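PDB 5JKQ: PfVFT1 from Plasmodium falciparum, which is a bi-lobed Venus flytrap protein related to solute-binding proteins and probably binds a small ligand between its lobes, though its physiological role is not established. Local coordinates for residues A[81-86]-A[148-153]; A[92-97]-A[129-134]; A[38-43]-A[100-105]. The protein carries 3 engineered substitutions. All coordinates share one frame; numbering follows the deposited sequence.

Contact 1: residues A[81-86]-A[148-153]; sequences GALKNK and DNYFLS
Tyr150 reaches from the loop 148-153 to the end of strand 77-83, and its side chain can be followed outward from the backbone. From CB, CG is set between the backbone N and the carbonyl carbon (chi1 65°), and this sends the ring toward Ala82 and Leu83. On the way, Tyr150 CE1 lies over the centre of the Phe151 ring, so the two neighbouring aromatics pack on one another, while Tyr150 CE2 meets the Ala82 CB methyl at 4.1 Å. At the tip, Tyr150 OH accepts a hydrogen bond from Leu83 N, 2.9 Å away and at the edge of the ring; the N-H...O angle is 156°. A water 2.7 Å from Tyr150 OH bridges this hydroxyl to the backbone by donating to Leu83 O.

Phe151 fills in beside it, with Phe151 CE1 3.9 Å from Leu83 CG and its edge turned to the Gly81 carbonyl. Gly81 O accepts from Asp148 N at 2.8 Å. Asp148 OD1 in turn uses its anti lone pair to take the N-H of Tyr150, while OD2 binds the hydroxyls of Tyr129 and Tyr94. An Asx turn thus starts the loop just beyond strand 146-147, at the edge of a three-stranded parallel sheet, where the chain leaves the strand and Tyr150 folds back over the central one.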
# COMPACT_ATOMS: atom_id res chain seq x y z
N GLY A 81 -0.84 3.84 -13.64
CA GLY A 81 0.60 4.02 -13.60
C GLY A 81 1.26 3.14 -12.56
O GLY A 81 0.75 2.98 -11.45
N ALA A 82 2.40 2.56 -12.92
CA ALA A 82 3.18 1.75 -12.00
C ALA A 82 4.67 1.93 -12.29
O ALA A 82 5.05 2.33 -13.39
CB ALA A 82 2.79 0.29 -12.10
N LEU A 83 5.51 1.63 -11.30
CA LEU A 83 6.96 1.72 -11.48
C LEU A 83 7.43 0.65 -12.46
O LEU A 83 6.98 -0.50 -12.40
CB LEU A 83 7.68 1.56 -10.14
CG LEU A 83 7.38 2.62 -9.07
CD1 LEU A 83 7.90 2.16 -7.72
CD2 LEU A 83 7.99 3.96 -9.45
N LYS A 84 8.33 1.02 -13.37
CA LYS A 84 8.83 0.09 -14.38
C LYS A 84 9.91 -0.83 -13.83
O LYS A 84 10.55 -0.52 -12.83
CB LYS A 84 9.37 0.84 -15.61
CG LYS A 84 10.45 1.87 -15.32
CD LYS A 84 11.04 2.44 -16.61
CE LYS A 84 10.00 3.19 -17.44
NZ LYS A 84 10.56 3.68 -18.74
N ASN A 85 10.10 -1.97 -14.50
CA ASN A 85 11.15 -2.93 -14.16
C ASN A 85 11.02 -3.49 -12.75
O ASN A 85 12.00 -3.92 -12.16
CB ASN A 85 12.53 -2.29 -14.34
CG ASN A 85 12.77 -1.81 -15.76
OD1 ASN A 85 12.47 -2.51 -16.72
ND2 ASN A 85 13.31 -0.60 -15.89
N LYS A 86 9.80 -3.48 -12.22
CA LYS A 86 9.53 -4.08 -10.92
C LYS A 86 9.00 -5.50 -11.08
O LYS A 86 8.12 -5.75 -11.91
CB LYS A 86 8.54 -3.24 -10.12
CG LYS A 86 9.04 -1.85 -9.74
CD LYS A 86 10.37 -1.92 -8.99
CE LYS A 86 10.71 -0.59 -8.35
NZ LYS A 86 12.11 -0.55 -7.85
N ASP A 148 -1.04 2.51 -9.40
CA ASP A 148 -1.38 1.18 -8.92
C ASP A 148 -1.71 1.26 -7.43
O ASP A 148 -1.41 2.26 -6.78
CB ASP A 148 -0.23 0.20 -9.17
CG ASP A 148 -0.65 -1.25 -9.05
OD1 ASP A 148 -0.93 -1.69 -7.92
OD2 ASP A 148 -0.69 -1.94 -10.09
N ASN A 149 -2.34 0.22 -6.89
CA ASN A 149 -2.74 0.23 -5.49
C ASN A 149 -1.61 -0.09 -4.51
O ASN A 149 -1.75 0.14 -3.31
CB ASN A 149 -3.89 -0.76 -5.25
CG ASN A 149 -5.11 -0.46 -6.09
OD1 ASN A 149 -5.80 0.53 -5.86
ND2 ASN A 149 -5.40 -1.33 -7.05
N TYR A 150 -0.50 -0.62 -5.01
CA TYR A 150 0.54 -1.14 -4.13
C TYR A 150 1.35 -0.04 -3.45
O TYR A 150 2.03 -0.29 -2.46
CB TYR A 150 1.49 -2.09 -4.88
CG TYR A 150 2.33 -1.49 -5.99
CD1 TYR A 150 3.34 -0.58 -5.71
CD2 TYR A 150 2.14 -1.87 -7.31
CE1 TYR A 150 4.12 -0.04 -6.72
CE2 TYR A 150 2.91 -1.34 -8.33
CZ TYR A 150 3.90 -0.43 -8.03
OH TYR A 150 4.67 0.10 -9.03
N PHE A 151 1.27 1.18 -3.98
CA PHE A 151 2.05 2.29 -3.46
C PHE A 151 1.78 2.53 -1.98
O PHE A 151 0.65 2.41 -1.52
CB PHE A 151 1.77 3.56 -4.26
CG PHE A 151 2.41 3.57 -5.61
CD1 PHE A 151 3.72 4.01 -5.76
CD2 PHE A 151 1.72 3.12 -6.72
CE1 PHE A 151 4.31 4.01 -7.01
CE2 PHE A 151 2.32 3.12 -7.96
CZ PHE A 151 3.61 3.57 -8.11
N LEU A 152 2.84 2.84 -1.24
CA LEU A 152 2.73 3.08 0.19
C LEU A 152 1.84 4.28 0.50
O LEU A 152 1.80 5.24 -0.27
CB LEU A 152 4.11 3.29 0.81
CG LEU A 152 5.12 2.15 0.63
CD1 LEU A 152 6.44 2.51 1.28
CD2 LEU A 152 4.58 0.84 1.20
N SER A 153 1.15 4.21 1.62
CA SER A 153 0.29 5.31 2.07
C SER A 153 1.12 6.48 2.58
O SER A 153 0.60 7.57 2.80
CB SER A 153 -0.66 4.82 3.16
OG SER A 153 -1.50 3.78 2.67
O HOH W 1 5.51 -1.68 -10.83

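Contact 2: residues A[92-97]-A[129-134]; sequences GNYEQN and YNYYDN. With SO4 (sulfate ion), chain E.
Tyr129, the first of two tyrosines that strand 126-132 directs at the loop 92-97, uses both its backbone and its ring. Tyr129 O accepts from Asn97 ND2 at 2.8 Å, in a nearly straight bond of 164°; the oxygen lies in the plane of the amide, whereas the donor stands well above the plane of the carbonyl. The ring of Tyr129 offers its face to the edge of Tyr94 in an offset edge-to-face pair, with centroids 5.8 Å apart and planes at 71°. Both phenol hydroxyls, of Tyr129 and Tyr94, end on the carboxylate of Asp148.

Two residues on, Tyr131 points the same way and buries the most surface of any residue here. Tyr131 CE1 touches Tyr94 CD2 at 3.8 Å, at the edge of the Tyr94 ring, and the two side chains cross at about a right angle. Tyr131 OH donates to Gln96 O over 3.0 Å, again from above the carbonyl plane. Asn97, with CG anti to its own N (chi1 -165°), lays ND2 over one face of the Tyr131 ring near the rim, so one amide nitrogen serves both tyrosines.

Beyond the strand, the backbone N of Asp133 binds sulfate O3 at 2.7 Å and that of Asn134 binds sulfate O1 at 3.0 Å. The ion, probably from the crystallisation liquor, sits beside the start of helix 135-140, which Asn134 caps through Val137 N. Strand 126-132, an outermost strand of the parallel sheet, pairs with strand 77-83, and Tyr94 and Tyr129 also pack against helix 102-118, through Trp103 and Pro104 and through Met107 respectively.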
# COMPACT_ATOMS: atom_id res chain seq x y z
N GLY A 92 3.49 -9.52 -7.48
CA GLY A 92 3.23 -8.67 -8.63
C GLY A 92 4.44 -8.54 -9.54
O GLY A 92 5.50 -8.07 -9.13
N ASN A 93 4.26 -8.96 -10.79
CA ASN A 93 5.32 -8.89 -11.80
C ASN A 93 4.95 -7.92 -12.92
O ASN A 93 4.02 -8.16 -13.69
CB ASN A 93 5.58 -10.28 -12.37
CG ASN A 93 6.81 -10.32 -13.25
OD1 ASN A 93 7.49 -9.31 -13.45
ND2 ASN A 93 7.12 -11.50 -13.78
N TYR A 94 5.70 -6.82 -13.00
CA TYR A 94 5.44 -5.77 -13.97
C TYR A 94 6.51 -5.71 -15.06
O TYR A 94 6.62 -4.72 -15.79
CB TYR A 94 5.34 -4.41 -13.27
CG TYR A 94 4.17 -4.30 -12.32
CD1 TYR A 94 4.23 -4.87 -11.05
CD2 TYR A 94 3.02 -3.62 -12.68
CE1 TYR A 94 3.17 -4.77 -10.18
CE2 TYR A 94 1.95 -3.52 -11.81
CZ TYR A 94 2.03 -4.10 -10.56
OH TYR A 94 0.97 -4.00 -9.69
N GLU A 95 7.31 -6.77 -15.17
CA GLU A 95 8.30 -6.86 -16.24
C GLU A 95 7.62 -7.13 -17.57
O GLU A 95 8.19 -6.90 -18.63
CB GLU A 95 9.34 -7.95 -15.93
CG GLU A 95 10.52 -7.45 -15.11
CD GLU A 95 11.52 -8.55 -14.78
OE1 GLU A 95 11.26 -9.73 -15.12
OE2 GLU A 95 12.57 -8.24 -14.17
N GLN A 96 6.38 -7.62 -17.50
CA GLN A 96 5.55 -7.81 -18.69
C GLN A 96 4.30 -6.92 -18.62
O GLN A 96 3.85 -6.56 -17.53
CB GLN A 96 5.14 -9.28 -18.83
CG GLN A 96 4.54 -9.88 -17.57
CD GLN A 96 3.94 -11.25 -17.80
OE1 GLN A 96 4.33 -12.23 -17.17
NE2 GLN A 96 2.98 -11.32 -18.72
N ASN A 97 3.76 -6.58 -19.78
CA ASN A 97 2.55 -5.77 -19.88
C ASN A 97 1.54 -6.45 -20.79
O ASN A 97 1.81 -6.65 -21.98
CB ASN A 97 2.89 -4.37 -20.40
CG ASN A 97 1.77 -3.37 -20.17
OD1 ASN A 97 0.59 -3.72 -20.23
ND2 ASN A 97 2.14 -2.12 -19.91
N TYR A 129 -2.12 -0.43 -18.56
CA TYR A 129 -0.99 -0.13 -17.69
C TYR A 129 0.11 0.62 -18.43
O TYR A 129 0.55 0.19 -19.50
CB TYR A 129 -0.41 -1.42 -17.09
CG TYR A 129 -0.95 -1.75 -15.72
CD1 TYR A 129 -0.44 -1.13 -14.59
CD2 TYR A 129 -1.96 -2.69 -15.55
CE1 TYR A 129 -0.92 -1.43 -13.33
CE2 TYR A 129 -2.45 -3.00 -14.30
CZ TYR A 129 -1.92 -2.36 -13.19
OH TYR A 129 -2.40 -2.66 -11.94
N ASN A 130 0.54 1.74 -17.87
CA ASN A 130 1.71 2.47 -18.35
C ASN A 130 2.77 2.53 -17.26
O ASN A 130 2.45 2.75 -16.09
CB ASN A 130 1.33 3.89 -18.79
CG ASN A 130 0.42 3.90 -20.00
OD1 ASN A 130 -0.32 2.95 -20.25
ND2 ASN A 130 0.47 4.98 -20.77
N TYR A 131 4.02 2.32 -17.64
CA TYR A 131 5.11 2.26 -16.67
C TYR A 131 5.99 3.51 -16.72
O TYR A 131 6.30 4.03 -17.80
CB TYR A 131 5.96 1.01 -16.91
CG TYR A 131 5.20 -0.29 -16.82
CD1 TYR A 131 4.07 -0.40 -16.02
CD2 TYR A 131 5.61 -1.41 -17.53
CE1 TYR A 131 3.37 -1.59 -15.93
CE2 TYR A 131 4.92 -2.60 -17.44
CZ TYR A 131 3.80 -2.68 -16.64
OH TYR A 131 3.11 -3.87 -16.56
N TYR A 132 6.38 4.00 -15.54
CA TYR A 132 7.22 5.19 -15.43
C TYR A 132 8.24 5.03 -14.31
O TYR A 132 8.08 4.17 -13.44
CB TYR A 132 6.37 6.44 -15.16
CG TYR A 132 5.24 6.65 -16.14
CD1 TYR A 132 5.45 7.33 -17.33
CD2 TYR A 132 3.96 6.19 -15.87
CE1 TYR A 132 4.42 7.53 -18.23
CE2 TYR A 132 2.92 6.39 -16.76
CZ TYR A 132 3.16 7.06 -17.94
OH TYR A 132 2.13 7.26 -18.83
N ASP A 133 9.29 5.84 -14.33
CA ASP A 133 10.25 5.89 -13.23
C ASP A 133 9.65 6.67 -12.07
O ASP A 133 9.69 6.23 -10.92
CB ASP A 133 11.57 6.52 -13.68
CG ASP A 133 12.40 5.58 -14.54
OD1 ASP A 133 12.45 4.37 -14.24
OD2 ASP A 133 13.01 6.06 -15.52
N ASN A 134 9.08 7.84 -12.38
CA ASN A 134 8.32 8.62 -11.42
C ASN A 134 6.85 8.64 -11.83
O ASN A 134 6.46 9.37 -12.74
CB ASN A 134 8.87 10.05 -11.31
CG ASN A 134 8.24 10.85 -10.18
OD1 ASN A 134 7.04 10.75 -9.92
ND2 ASN A 134 9.06 11.64 -9.49
S SO4 E . 9.68 8.52 -16.49
O1 SO4 E . 9.05 8.78 -15.20
O2 SO4 E . 8.84 9.05 -17.57
O3 SO4 E . 9.86 7.09 -16.68
O4 SO4 E . 10.99 9.18 -16.53

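Contact 3: residues A[38-43]-A[100-105]; sequences DKHNVD and VGFWPD
His40 carries its CG anti to the carbonyl carbon and beside its own N (chi1 -72°), which brings the imidazole over the start of helix 102-118, while Phe102 holds its CG anti to the backbone N (chi1 173°), turning the phenyl ring toward Val42. The histidine ring lies across the first turn of the helix. Phe102 CA sits over one face of the His40 ring in a CH-pi contact, 4.0 Å from the ring centroid, and the carbonyl carbon of Gly101 lies over the same ring. His40 CD2, for its part, comes to the edge of the phenyl ring, 3.9 Å from Phe102 CD1.

The polar end of the imidazole is occupied as well. His40 NE2 donates to Asp105 OD2 at 2.7 Å, and the carboxylate oxygen lies nearly in the ring plane. It accepts on its anti lone pair, the one directed away from the other oxygen, with the carboxylate turned 34° from the imidazole. Such a close carboxylate would be expected to favour a protonated imidazole. Lys39 NZ lies in the vicinity, although too far from OD2 for a salt bridge.

Val42 completes the contact from beyond the helix end. Val42 CG2 rests over a face of the Phe102 ring, 3.8 Å from the centroid. A Schellman motif, with Asn41 at positive phi, ends helix 32-39 and turns the chain there, with Val42 N reaching back to Ile37 O.

Together these groups join the C-terminal end of helix 32-39 to the N-terminal end of helix 102-118, where Gly101 is the N-cap. Leu36 and Ile37 of the earlier helix pack on Phe102 too, Ile90 lies against His40, and Tyr44 meets the Phe102 ring.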
# COMPACT_ATOMS: atom_id res chain seq x y z
N ASP A 38 -5.96 -15.15 -0.52
CA ASP A 38 -5.71 -16.55 -0.21
C ASP A 38 -5.14 -17.31 -1.41
O ASP A 38 -4.22 -18.11 -1.27
CB ASP A 38 -7.00 -17.24 0.27
CG ASP A 38 -7.55 -16.62 1.54
OD1 ASP A 38 -6.78 -15.99 2.30
OD2 ASP A 38 -8.77 -16.76 1.79
N LYS A 39 -5.70 -17.04 -2.59
CA LYS A 39 -5.27 -17.72 -3.81
C LYS A 39 -3.78 -17.50 -4.08
O LYS A 39 -3.07 -18.43 -4.46
CB LYS A 39 -6.09 -17.23 -5.01
CG LYS A 39 -5.62 -17.80 -6.34
CD LYS A 39 -6.53 -17.40 -7.49
CE LYS A 39 -6.12 -18.09 -8.78
NZ LYS A 39 -4.69 -17.85 -9.13
N HIS A 40 -3.32 -16.27 -3.90
CA HIS A 40 -1.92 -15.94 -4.09
C HIS A 40 -1.10 -16.20 -2.82
O HIS A 40 0.12 -16.09 -2.83
CB HIS A 40 -1.76 -14.48 -4.50
CG HIS A 40 -2.22 -14.20 -5.90
ND1 HIS A 40 -1.57 -14.70 -7.01
CD2 HIS A 40 -3.26 -13.47 -6.37
CE1 HIS A 40 -2.19 -14.29 -8.10
NE2 HIS A 40 -3.22 -13.54 -7.74
N ASN A 41 -1.80 -16.55 -1.74
CA ASN A 41 -1.16 -16.82 -0.46
C ASN A 41 -0.26 -15.67 -0.03
O ASN A 41 0.89 -15.88 0.38
CB ASN A 41 -0.37 -18.13 -0.52
CG ASN A 41 -0.11 -18.71 0.85
OD1 ASN A 41 -0.99 -18.75 1.70
ND2 ASN A 41 1.12 -19.16 1.08
N VAL A 42 -0.77 -14.45 -0.16
CA VAL A 42 -0.04 -13.25 0.24
C VAL A 42 -0.53 -12.78 1.61
O VAL A 42 -1.69 -12.99 1.97
CB VAL A 42 -0.18 -12.12 -0.80
CG1 VAL A 42 0.58 -12.47 -2.07
CG2 VAL A 42 -1.64 -11.83 -1.11
N ASP A 43 0.36 -12.14 2.36
CA ASP A 43 0.09 -11.78 3.74
C ASP A 43 -0.41 -10.34 3.87
O ASP A 43 0.25 -9.50 4.47
CB ASP A 43 1.36 -11.99 4.58
CG ASP A 43 1.08 -11.99 6.07
OD1 ASP A 43 -0.10 -12.09 6.47
OD2 ASP A 43 2.05 -11.92 6.85
N VAL A 100 1.24 -9.40 -14.13
CA VAL A 100 0.60 -10.52 -13.46
C VAL A 100 0.96 -10.52 -11.98
O VAL A 100 1.89 -9.83 -11.56
CB VAL A 100 1.02 -11.88 -14.08
CG1 VAL A 100 0.45 -12.01 -15.48
CG2 VAL A 100 2.53 -12.02 -14.10
N GLY A 101 0.21 -11.29 -11.19
CA GLY A 101 0.44 -11.37 -9.76
C GLY A 101 -0.69 -10.75 -8.97
O GLY A 101 -1.71 -10.34 -9.53
N PHE A 102 -0.51 -10.66 -7.66
CA PHE A 102 -1.56 -10.21 -6.75
C PHE A 102 -2.02 -8.78 -7.04
O PHE A 102 -3.20 -8.55 -7.31
CB PHE A 102 -1.08 -10.31 -5.30
CG PHE A 102 -2.04 -9.71 -4.32
CD1 PHE A 102 -3.21 -10.37 -3.98
CD2 PHE A 102 -1.77 -8.49 -3.73
CE1 PHE A 102 -4.10 -9.82 -3.07
CE2 PHE A 102 -2.66 -7.93 -2.81
CZ PHE A 102 -3.82 -8.60 -2.49
N TRP A 103 -1.10 -7.83 -6.97
CA TRP A 103 -1.46 -6.42 -7.08
C TRP A 103 -2.13 -6.08 -8.41
O TRP A 103 -3.11 -5.34 -8.43
CB TRP A 103 -0.23 -5.54 -6.86
CG TRP A 103 0.12 -5.41 -5.41
CD1 TRP A 103 1.24 -5.89 -4.80
CD2 TRP A 103 -0.67 -4.79 -4.39
NE1 TRP A 103 1.20 -5.59 -3.46
CE2 TRP A 103 0.04 -4.92 -3.18
CE3 TRP A 103 -1.90 -4.13 -4.39
CZ2 TRP A 103 -0.44 -4.41 -1.98
CZ3 TRP A 103 -2.38 -3.63 -3.19
CH2 TRP A 103 -1.65 -3.77 -2.00
N PRO A 104 -1.60 -6.62 -9.53
CA PRO A 104 -2.35 -6.47 -10.78
C PRO A 104 -3.74 -7.09 -10.71
O PRO A 104 -4.70 -6.48 -11.18
CB PRO A 104 -1.47 -7.22 -11.79
CG PRO A 104 -0.11 -7.11 -11.25
CD PRO A 104 -0.26 -7.17 -9.75
N ASP A 105 -3.85 -8.28 -10.12
CA ASP A 105 -5.14 -8.95 -9.99
C ASP A 105 -6.11 -8.14 -9.13
O ASP A 105 -7.32 -8.16 -9.38
CB ASP A 105 -4.97 -10.35 -9.38
CG ASP A 105 -4.62 -11.40 -10.41
OD1 ASP A 105 -4.77 -11.15 -11.62
OD2 ASP A 105 -4.19 -12.50 -9.99

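The three contacts illustrate how a small parallel sheet and its flanking helix are joined to the loops around them. Contacts 1 and 2 have centres about 8 Å apart and share that sheet through its adjacent strands 77-83 and 126-132; they meet at the side chain of Asp148. Contact 3 lies at the start of helix 102-118, its centre about 14 Å from that of contact 1 and about 16 Å from that of contact 2. In chain order the segments run 38-43, 81-86, 92-97, 100-105, 129-134 and 148-153, so contact 3 interleaves with both others. Strand 77-83, helix 102-118 and strand 126-132 form a beta-alpha-beta crossover, whose helix start bears Trp103, packing on Tyr94 and Tyr150.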